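PDB 2BYO: lipoprotein LPPX from Mycobacterium tuberculosis, which probably helps move phthiocerol dimycocerosates, lipids of the cell wall, from the cell membrane to the outer membrane. Local coordinates for residues Q123-S126 and G127-N130. Sequence-based numbering, arbitrary orientation.
With HXA (docosa-4,7,10,13,16,19-hexaenoic acid), chain I.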
loop_
_atom_site.group_PDB
_atom_site.type_symbol
_atom_site.label_atom_id
_atom_site.label_comp_id
_atom_site.label_asym_id
_atom_site.label_seq_id
_atom_site.Cartn_x
_atom_site.Cartn_y
_atom_site.Cartn_z
ATOM N N GLN A 123 11.402 -3.277 -0.490
ATOM C CA GLN A 123 12.120 -2.580 0.569
ATOM C C GLN A 123 13.267 -3.495 0.956
ATOM O O GLN A 123 13.264 -4.668 0.565
ATOM C CB GLN A 123 11.203 -2.354 1.775
ATOM C CG GLN A 123 10.588 -3.638 2.362
ATOM C CD GLN A 123 9.870 -3.387 3.673
ATOM O OE1 GLN A 123 8.845 -2.704 3.714
ATOM N NE2 GLN A 123 10.406 -3.940 4.756
ATOM N N LEU A 124 14.240 -3.005 1.718
ATOM C CA LEU A 124 15.242 -3.921 2.246
ATOM C C LEU A 124 14.509 -4.883 3.188
ATOM O O LEU A 124 14.346 -4.625 4.385
ATOM C CB LEU A 124 16.419 -3.196 2.911
ATOM C CG LEU A 124 17.349 -2.391 1.978
ATOM C CD1 LEU A 124 18.763 -2.305 2.565
ATOM C CD2 LEU A 124 17.418 -2.956 0.548
ATOM N N LEU A 125 14.028 -5.972 2.581
ATOM C CA LEU A 125 13.314 -7.050 3.260
ATOM C C LEU A 125 14.209 -7.742 4.269
ATOM O O LEU A 125 13.730 -8.254 5.270
ATOM C CB LEU A 125 12.796 -8.086 2.251
ATOM C CG LEU A 125 11.336 -8.001 1.818
ATOM C CD1 LEU A 125 11.086 -9.016 0.725
ATOM C CD2 LEU A 125 10.400 -8.248 2.993
ATOM N N SER A 126 15.506 -7.800 3.982
ATOM C CA SER A 126 16.486 -7.947 5.046
ATOM C C SER A 126 16.457 -6.590 5.730
ATOM O O SER A 126 16.430 -5.559 5.066
ATOM C CB SER A 126 17.877 -8.264 4.503
ATOM O OG SER A 126 18.780 -8.540 5.563
ATOM N N GLY A 127 16.443 -6.590 7.053
ATOM C CA GLY A 127 16.081 -5.396 7.804
ATOM C C GLY A 127 14.775 -5.703 8.490
ATOM O O GLY A 127 14.581 -5.339 9.645
ATOM N N VAL A 128 13.878 -6.383 7.773
ATOM C CA VAL A 128 12.673 -6.922 8.395
ATOM C C VAL A 128 13.102 -8.003 9.390
ATOM O O VAL A 128 13.865 -8.912 9.049
ATOM C CB VAL A 128 11.672 -7.504 7.371
ATOM C CG1 VAL A 128 10.474 -8.133 8.076
ATOM C CG2 VAL A 128 11.204 -6.420 6.419
ATOM N N THR A 129 12.632 -7.864 10.627
ATOM C CA THR A 129 12.950 -8.802 11.702
ATOM C C THR A 129 11.685 -9.440 12.265
ATOM O O THR A 129 10.570 -9.012 11.971
ATOM C CB THR A 129 13.717 -8.109 12.837
ATOM O OG1 THR A 129 13.017 -6.933 13.245
ATOM C CG2 THR A 129 15.105 -7.734 12.382
ATOM N N ASN A 130 11.884 -10.491 13.050
ATOM C CA ASN A 130 10.822 -11.110 13.829
ATOM C C ASN A 130 9.638 -11.525 12.992
ATOM O O ASN A 130 8.491 -11.236 13.343
ATOM C CB ASN A 130 10.374 -10.173 14.965
ATOM C CG ASN A 130 9.643 -10.919 16.096
ATOM O OD1 ASN A 130 9.580 -12.155 16.108
ATOM N ND2 ASN A 130 9.107 -10.165 17.050
HETATM C C1 HXA I . 6.832 -2.014 -8.822
HETATM O O1 HXA I . 7.703 -1.642 -9.645
HETATM O O2 HXA I . 7.062 -2.144 -7.598
HETATM C C2 HXA I . 5.446 -2.331 -9.347
HETATM C C3 HXA I . 4.352 -1.764 -8.436
HETATM C C4 HXA I . 3.099 -1.382 -9.233
HETATM C C5 HXA I . 1.888 -2.269 -8.929
HETATM C C6 HXA I . 0.802 -1.537 -8.132
HETATM C C7 HXA I . 0.601 -2.130 -6.744
HETATM C C8 HXA I . 0.141 -1.069 -5.752
HETATM C C9 HXA I . -0.084 -1.677 -4.366
HETATM C C10 HXA I . 0.991 -1.285 -3.350
HETATM C C11 HXA I . 2.120 -2.313 -3.231
HETATM C C12 HXA I . 2.035 -3.145 -1.949
HETATM C C13 HXA I . 2.734 -2.476 -0.759
HETATM C C14 HXA I . 4.083 -3.117 -0.410
HETATM C C15 HXA I . 4.093 -3.695 1.007
HETATM C C16 HXA I . 5.485 -4.204 1.371
HETATM C C17 HXA I . 5.453 -5.203 2.522
HETATM C C18 HXA I . 6.776 -5.179 3.294
HETATM C C19 HXA I . 7.048 -6.478 4.050
HETATM C C20 HXA I . 6.351 -6.494 5.407
HETATM C C21 HXA I . 6.667 -7.771 6.184
HETATM C C22 HXA I . 5.635 -8.102 7.248
#
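Val128 N donates to Leu125 O across 3.1 Å, a bent bond (136° at the hydrogen) whose donor stands well above the carbonyl plane. This link from residue i+3 back to residue i closes a beta turn with Ser126 and Gly127 at its corner. Their backbone angles come nearest to type II, with a positive phi at Gly127, but the peptide between them is doubtful because Ser126 O sits too close to Leu124 O in the model. An inverse gamma turn centred on Leu124 comes just before, so two tight turns in succession bring the chain from the loop into edge strand 129-139, where Thr129 pairs through its backbone with Thr150. In the U-shaped beta half-barrel of LppX, Gln123 and Leu125, just before the strand begins, line the lipid cavity. The fatty acid runs past with the end remote from its carboxylate: Gln123 OE1 lies 3.3 Å from HXA C18, and Leu125 CD2 is 3.9 Å from HXA C19. Leu125 and Val128 point the same way, side by side, with CD2 and CG2 4.0 Å apart, while Leu125 also packs on Leu25, Ile28 and Leu32 of helix 22-36. Gln123 instead crosses Val128 nearly at right angles. Its chain, extended beyond CG (chi2 171°), carries NE2 to a tight 3.1 Å from Val128 CG2, where this buried amide nitrogen has no hydrogen-bonding partner in the model.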